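Kojibiose phosphorylase (Gut metagenome, PDB 6W0P) is a carbohydrate-active enzyme of glycoside hydrolase family 65, pairing an N-terminal domain of the galactose mutarotase-like class with a helical central catalytic domain and a smaller C-terminal domain. Local coordinates at residues A[209-214]-A[251-256]; A[58-63]-A[87-92]. All coordinates share one frame; numbering follows the deposited sequence.

Interaction 1. Residues A[209-214]-A[251-256]; sequences QTLTSV and VTNIID
The carboxamide of Asn253 turns its OD1 toward Ser213, whose OG is the donor at 2.6 Å. OD1 is modelled too close to Ser213 CB, so its exact place, and with it the length of the bond, is uncertain. Phe60, Phe91 and Val89 pack on Asn253. At the other end of the pair, the carboxylate of Asp256 accepts from the backbone N of Gln261 on OD2 and from that of Gly259 on OD1. Its CB lies alongside Thr210, 3.4 Å from Thr210 OG1, which bonds to Gln266.

The two segments are neighbouring antiparallel strands in the large sheet of the N-terminal domain, with axes at 170°. Three hydrogen-bonded pairs alternate with two non-hydrogen-bonded pairs. At the middle pair both bonds, Thr212 N to Ile254 O and Ile254 N to Thr212 O, are 2.7 Å. The bond from Thr210 N to Asp256 O is longer, 3.3 Å.

Leu211, Ser213, Asn253 and Ile255 share one face of the sheet. There Leu211 CD1 meets Ile255 CG2 at 3.9 Å. Ile255 places CG2 anti to its carbonyl carbon, while CG1 (chi1 68°) heads off from the partner strand. Thr210, Thr212, Val214, Thr252, Ile254 and Asp256 share the other face. Val214 lies side by side with Thr252. Val214 CG2 sits between the backbone N and the carbonyl carbon, a crowded position that brings it within 3.4 Å of Thr252 O. Helix 263-277 packs on this face, touching Thr210, Val214, Ile254 and Asp256.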
loop_
_atom_site.group_PDB
_atom_site.type_symbol
_atom_site.label_atom_id
_atom_site.label_comp_id
_atom_site.label_asym_id
_atom_site.label_seq_id
_atom_site.Cartn_x
_atom_site.Cartn_y
_atom_site.Cartn_z
ATOM N N GLN A 209 -8.142 -20.979 21.638
ATOM C CA GLN A 209 -7.525 -20.700 22.956
ATOM C C GLN A 209 -8.628 -20.541 23.996
ATOM O O GLN A 209 -9.667 -19.913 23.685
ATOM C CB GLN A 209 -6.634 -19.469 22.888
ATOM C CG GLN A 209 -5.466 -19.658 21.937
ATOM C CD GLN A 209 -4.584 -18.436 21.961
ATOM O OE1 GLN A 209 -5.079 -17.302 21.964
ATOM N NE2 GLN A 209 -3.275 -18.669 22.001
ATOM N N THR A 210 -8.375 -21.083 25.179
ATOM C CA THR A 210 -9.313 -21.100 26.322
ATOM C C THR A 210 -8.632 -20.514 27.559
ATOM O O THR A 210 -7.381 -20.579 27.661
ATOM C CB THR A 210 -9.817 -22.521 26.607
ATOM O OG1 THR A 210 -8.728 -23.280 27.144
ATOM C CG2 THR A 210 -10.396 -23.184 25.375
ATOM N N LEU A 211 -9.457 -19.982 28.457
ATOM C CA LEU A 211 -9.028 -19.393 29.736
ATOM C C LEU A 211 -10.081 -19.726 30.798
ATOM O O LEU A 211 -11.279 -19.594 30.495
ATOM C CB LEU A 211 -8.907 -17.888 29.495
ATOM C CG LEU A 211 -8.618 -17.041 30.725
ATOM C CD1 LEU A 211 -7.861 -15.781 30.324
ATOM C CD2 LEU A 211 -9.900 -16.688 31.463
ATOM N N THR A 212 -9.650 -20.102 32.000
ATOM C CA THR A 212 -10.527 -20.211 33.194
ATOM C C THR A 212 -10.064 -19.177 34.213
ATOM O O THR A 212 -8.868 -19.187 34.566
ATOM C CB THR A 212 -10.547 -21.625 33.789
ATOM O OG1 THR A 212 -11.179 -22.467 32.833
ATOM C CG2 THR A 212 -11.316 -21.710 35.089
ATOM N N SER A 213 -10.975 -18.291 34.606
ATOM C CA SER A 213 -10.764 -17.272 35.654
ATOM C C SER A 213 -11.626 -17.627 36.855
ATOM O O SER A 213 -12.863 -17.725 36.673
ATOM C CB SER A 213 -11.091 -15.896 35.161
ATOM O OG SER A 213 -10.761 -14.948 36.166
ATOM N N VAL A 214 -10.989 -17.817 38.015
ATOM C CA VAL A 214 -11.695 -18.168 39.280
ATOM C C VAL A 214 -11.284 -17.193 40.386
ATOM O O VAL A 214 -10.090 -16.846 40.479
ATOM C CB VAL A 214 -11.424 -19.628 39.681
ATOM C CG1 VAL A 214 -12.059 -20.602 38.692
ATOM C CG2 VAL A 214 -9.937 -19.903 39.833
ATOM N N VAL A 251 -7.458 -14.307 42.845
ATOM C CA VAL A 251 -7.778 -14.676 41.436
ATOM C C VAL A 251 -6.744 -15.697 40.931
ATOM O O VAL A 251 -5.575 -15.549 41.258
ATOM C CB VAL A 251 -7.828 -13.418 40.549
ATOM C CG1 VAL A 251 -8.196 -13.741 39.109
ATOM C CG2 VAL A 251 -8.777 -12.378 41.121
ATOM N N THR A 252 -7.196 -16.711 40.191
ATOM C CA THR A 252 -6.360 -17.648 39.403
ATOM C C THR A 252 -6.922 -17.703 37.978
ATOM O O THR A 252 -8.125 -17.836 37.829
ATOM C CB THR A 252 -6.240 -19.011 40.085
ATOM O OG1 THR A 252 -5.535 -18.807 41.311
ATOM C CG2 THR A 252 -5.508 -20.020 39.231
ATOM N N ASN A 253 -6.059 -17.487 36.982
ATOM C CA ASN A 253 -6.385 -17.531 35.539
ATOM C C ASN A 253 -5.540 -18.658 34.953
ATOM O O ASN A 253 -4.286 -18.597 35.102
ATOM C CB ASN A 253 -6.155 -16.164 34.894
ATOM C CG ASN A 253 -7.070 -15.103 35.463
ATOM O OD1 ASN A 253 -8.289 -15.222 35.382
ATOM N ND2 ASN A 253 -6.514 -14.069 36.047
ATOM N N ILE A 254 -6.188 -19.686 34.393
ATOM C CA ILE A 254 -5.491 -20.817 33.718
ATOM C C ILE A 254 -5.811 -20.733 32.225
ATOM O O ILE A 254 -7.008 -20.819 31.860
ATOM C CB ILE A 254 -5.868 -22.185 34.318
ATOM C CG1 ILE A 254 -5.693 -22.227 35.835
ATOM C CG2 ILE A 254 -5.052 -23.279 33.644
ATOM C CD1 ILE A 254 -4.246 -22.064 36.301
ATOM N N ILE A 255 -4.777 -20.595 31.400
ATOM C CA ILE A 255 -4.924 -20.414 29.931
ATOM C C ILE A 255 -4.452 -21.693 29.240
ATOM O O ILE A 255 -3.599 -22.393 29.808
ATOM C CB ILE A 255 -4.152 -19.173 29.433
ATOM C CG1 ILE A 255 -2.638 -19.348 29.551
ATOM C CG2 ILE A 255 -4.622 -17.932 30.158
ATOM C CD1 ILE A 255 -1.850 -18.250 28.888
ATOM N N ASP A 256 -5.019 -21.983 28.069
ATOM C CA ASP A 256 -4.496 -23.009 27.135
ATOM C C ASP A 256 -4.276 -22.328 25.779
ATOM O O ASP A 256 -5.267 -22.135 25.031
ATOM C CB ASP A 256 -5.427 -24.221 27.032
ATOM C CG ASP A 256 -4.919 -25.261 26.052
ATOM O OD1 ASP A 256 -3.702 -25.256 25.770
ATOM O OD2 ASP A 256 -5.746 -26.044 25.559
#

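Interaction 2. Residues A[58-63]-A[87-92]; sequences TYFNGI and NSVNFF
Thr58 and Ser88 face each other with CA atoms 5.3 Å apart, the one point where the two backbones run in register. Ser88 N donates to Thr58 O at 2.7 Å. Residues 58-60 are a short strand, and a type II turn follows from Phe60 to Ile63, with Gly62 at positive phi. Residues 87-92 form no regular structure, and Asn90 makes an Asx turn by accepting the N-H of Phe92 on its OD1.

The other backbone polar atom of Thr58 is taken by a side chain. Thr58 N donates to Asn87 OD1 at 3.0 Å in a nearly straight bond (173°), with the donor tilted out of the carbonyl plane. Asn87 reaches it with CG anti to the backbone N (chi1 -165°), and its ND2 is held by Leu178 O. Water 1 links the same OD1 to Thr58 OG1 and Ser88 O. Water 2 joins Thr58 OG1 to Phe91 N and also sits 3.2 Å above the plane of the Phe91 ring, over its centre.

On the apolar side, the methyl CG2 of Thr58 meets Phe91 CE2 at 3.5 Å, the two side chains crossing at a slant. The edge of the Phe60 ring meets Ser88 CB, 3.6 Å from Phe60 CE2, and then Val89 CG1. Phe60 CZ approaches the Phe91 ring at its edge, 4.3 Å from Phe91 CE2. Ser88 OG is turned to Ile86 O.

Strand 58-60 is the outermost strand of a small three-stranded antiparallel sheet beside strand 40-42. Its Thr58 backbone N and O are met by loop 87-92 through one side-chain bond and one backbone bond, with two bridging waters: a loop docked on an edge strand within the N-terminal domain of a family 65 enzyme.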
loop_
_atom_site.group_PDB
_atom_site.type_symbol
_atom_site.label_atom_id
_atom_site.label_comp_id
_atom_site.label_asym_id
_atom_site.label_seq_id
_atom_site.Cartn_x
_atom_site.Cartn_y
_atom_site.Cartn_z
ATOM N N THR A 58 -6.325 -6.011 30.268
ATOM C CA THR A 58 -5.799 -7.230 30.921
ATOM C C THR A 58 -5.331 -8.158 29.801
ATOM O O THR A 58 -6.170 -8.485 28.945
ATOM C CB THR A 58 -6.849 -7.898 31.824
ATOM O OG1 THR A 58 -7.396 -6.922 32.717
ATOM C CG2 THR A 58 -6.271 -9.058 32.608
ATOM N N TYR A 59 -4.058 -8.548 29.776
ATOM C CA TYR A 59 -3.544 -9.401 28.682
ATOM C C TYR A 59 -2.785 -10.575 29.252
ATOM O O TYR A 59 -2.217 -10.449 30.332
ATOM C CB TYR A 59 -2.674 -8.581 27.743
ATOM C CG TYR A 59 -3.200 -7.189 27.506
ATOM C CD1 TYR A 59 -4.200 -6.954 26.569
ATOM C CD2 TYR A 59 -2.704 -6.108 28.217
ATOM C CE1 TYR A 59 -4.658 -5.671 26.324
ATOM C CE2 TYR A 59 -3.166 -4.820 27.990
ATOM C CZ TYR A 59 -4.145 -4.604 27.036
ATOM O OH TYR A 59 -4.593 -3.345 26.795
ATOM N N PHE A 60 -2.772 -11.652 28.482
ATOM C CA PHE A 60 -2.015 -12.895 28.726
ATOM C C PHE A 60 -1.096 -13.116 27.533
ATOM O O PHE A 60 -1.598 -13.105 26.399
ATOM C CB PHE A 60 -2.974 -14.065 28.937
ATOM C CG PHE A 60 -3.868 -13.893 30.141
ATOM C CD1 PHE A 60 -3.464 -14.345 31.392
ATOM C CD2 PHE A 60 -5.089 -13.240 30.029
ATOM C CE1 PHE A 60 -4.274 -14.170 32.509
ATOM C CE2 PHE A 60 -5.901 -13.068 31.142
ATOM C CZ PHE A 60 -5.500 -13.542 32.379
ATOM N N ASN A 61 0.203 -13.279 27.794
ATOM C CA ASN A 61 1.241 -13.422 26.743
ATOM C C ASN A 61 0.843 -14.616 25.869
ATOM O O ASN A 61 0.753 -15.734 26.425
ATOM C CB ASN A 61 2.614 -13.556 27.401
ATOM C CG ASN A 61 3.771 -13.085 26.546
ATOM O OD1 ASN A 61 3.905 -13.495 25.392
ATOM N ND2 ASN A 61 4.622 -12.249 27.123
ATOM N N GLY A 62 0.561 -14.396 24.581
ATOM C CA GLY A 62 0.295 -15.478 23.607
ATOM C C GLY A 62 -1.192 -15.777 23.442
ATOM O O GLY A 62 -1.539 -16.696 22.692
ATOM N N ILE A 63 -2.056 -15.039 24.137
ATOM C CA ILE A 63 -3.529 -15.130 23.968
ATOM C C ILE A 63 -3.929 -14.032 22.986
ATOM O O ILE A 63 -3.778 -12.858 23.323
ATOM C CB ILE A 63 -4.264 -15.015 25.309
ATOM C CG1 ILE A 63 -4.079 -16.278 26.153
ATOM C CG2 ILE A 63 -5.726 -14.692 25.079
ATOM C CD1 ILE A 63 -4.559 -17.574 25.503
ATOM N N ASN A 87 -7.424 -7.995 24.780
ATOM C CA ASN A 87 -7.995 -7.648 26.097
ATOM C C ASN A 87 -8.752 -8.892 26.558
ATOM O O ASN A 87 -9.520 -9.498 25.733
ATOM C CB ASN A 87 -8.865 -6.398 26.000
ATOM C CG ASN A 87 -9.175 -5.786 27.346
ATOM O OD1 ASN A 87 -8.627 -6.221 28.367
ATOM N ND2 ASN A 87 -10.110 -4.833 27.349
ATOM N N SER A 88 -8.495 -9.301 27.797
ATOM C CA SER A 88 -9.025 -10.548 28.397
ATOM C C SER A 88 -9.726 -10.214 29.707
ATOM O O SER A 88 -9.899 -9.023 30.028
ATOM C CB SER A 88 -7.920 -11.551 28.597
ATOM O OG SER A 88 -7.205 -11.734 27.394
ATOM N N VAL A 89 -10.085 -11.244 30.455
ATOM C CA VAL A 89 -10.971 -11.105 31.637
ATOM C C VAL A 89 -10.459 -9.964 32.521
ATOM O O VAL A 89 -9.306 -10.009 32.979
ATOM C CB VAL A 89 -11.110 -12.447 32.377
ATOM C CG1 VAL A 89 -9.764 -13.035 32.800
ATOM C CG2 VAL A 89 -12.068 -12.337 33.556
ATOM N N ASN A 90 -11.305 -8.963 32.748
ATOM C CA ASN A 90 -11.077 -7.929 33.794
ATOM C C ASN A 90 -11.407 -8.549 35.163
ATOM O O ASN A 90 -12.607 -8.737 35.432
ATOM C CB ASN A 90 -11.927 -6.684 33.519
ATOM C CG ASN A 90 -11.756 -5.615 34.579
ATOM O OD1 ASN A 90 -11.121 -5.853 35.606
ATOM N ND2 ASN A 90 -12.297 -4.431 34.320
ATOM N N PHE A 91 -10.396 -8.918 35.962
ATOM C CA PHE A 91 -10.575 -9.671 37.239
ATOM C C PHE A 91 -10.359 -8.746 38.438
ATOM O O PHE A 91 -10.332 -9.238 39.563
ATOM C CB PHE A 91 -9.657 -10.892 37.293
ATOM C CG PHE A 91 -8.197 -10.631 37.022
ATOM C CD1 PHE A 91 -7.401 -9.977 37.955
ATOM C CD2 PHE A 91 -7.609 -11.075 35.845
ATOM C CE1 PHE A 91 -6.064 -9.736 37.694
ATOM C CE2 PHE A 91 -6.266 -10.852 35.597
ATOM C CZ PHE A 91 -5.494 -10.191 36.522
ATOM N N PHE A 92 -10.199 -7.443 38.201
ATOM C CA PHE A 92 -10.046 -6.420 39.270
ATOM C C PHE A 92 -11.311 -5.565 39.357
ATOM O O PHE A 92 -11.428 -4.756 40.302
ATOM C CB PHE A 92 -8.814 -5.551 39.009
ATOM C CG PHE A 92 -7.475 -6.181 39.332
ATOM C CD1 PHE A 92 -7.301 -6.993 40.445
ATOM C CD2 PHE A 92 -6.361 -5.893 38.560
ATOM C CE1 PHE A 92 -6.058 -7.527 40.747
ATOM C CE2 PHE A 92 -5.119 -6.419 38.870
ATOM C CZ PHE A 92 -4.970 -7.237 39.961
HETATM O O HOH W 1 -9.584 -6.455 31.123
HETATM O O HOH W 2 -7.760 -7.608 35.447
#

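How the interactions relate
Both interactions are buried in the N-terminal domain, with centres about 9 Å apart. Interaction 1 joins two long strands inside the ten-stranded sheet, and its bonds are mostly a regular backbone ladder. Interaction 2 joins a short edge strand to a loop; here a side-chain amide and two waters do part of the bonding, and aromatic rings fill the apolar side. The two meet where Phe60 packs on Leu211 and where Phe91 of the loop packs on Asn253, so the strand and loop of interaction 2 lie against the sheet face that bears Leu211 and Asn253. Gln209 NE2 probably also bonds to Gly62 O, 2.7 Å away, tying the start of 209-214 to the turn in 58-63.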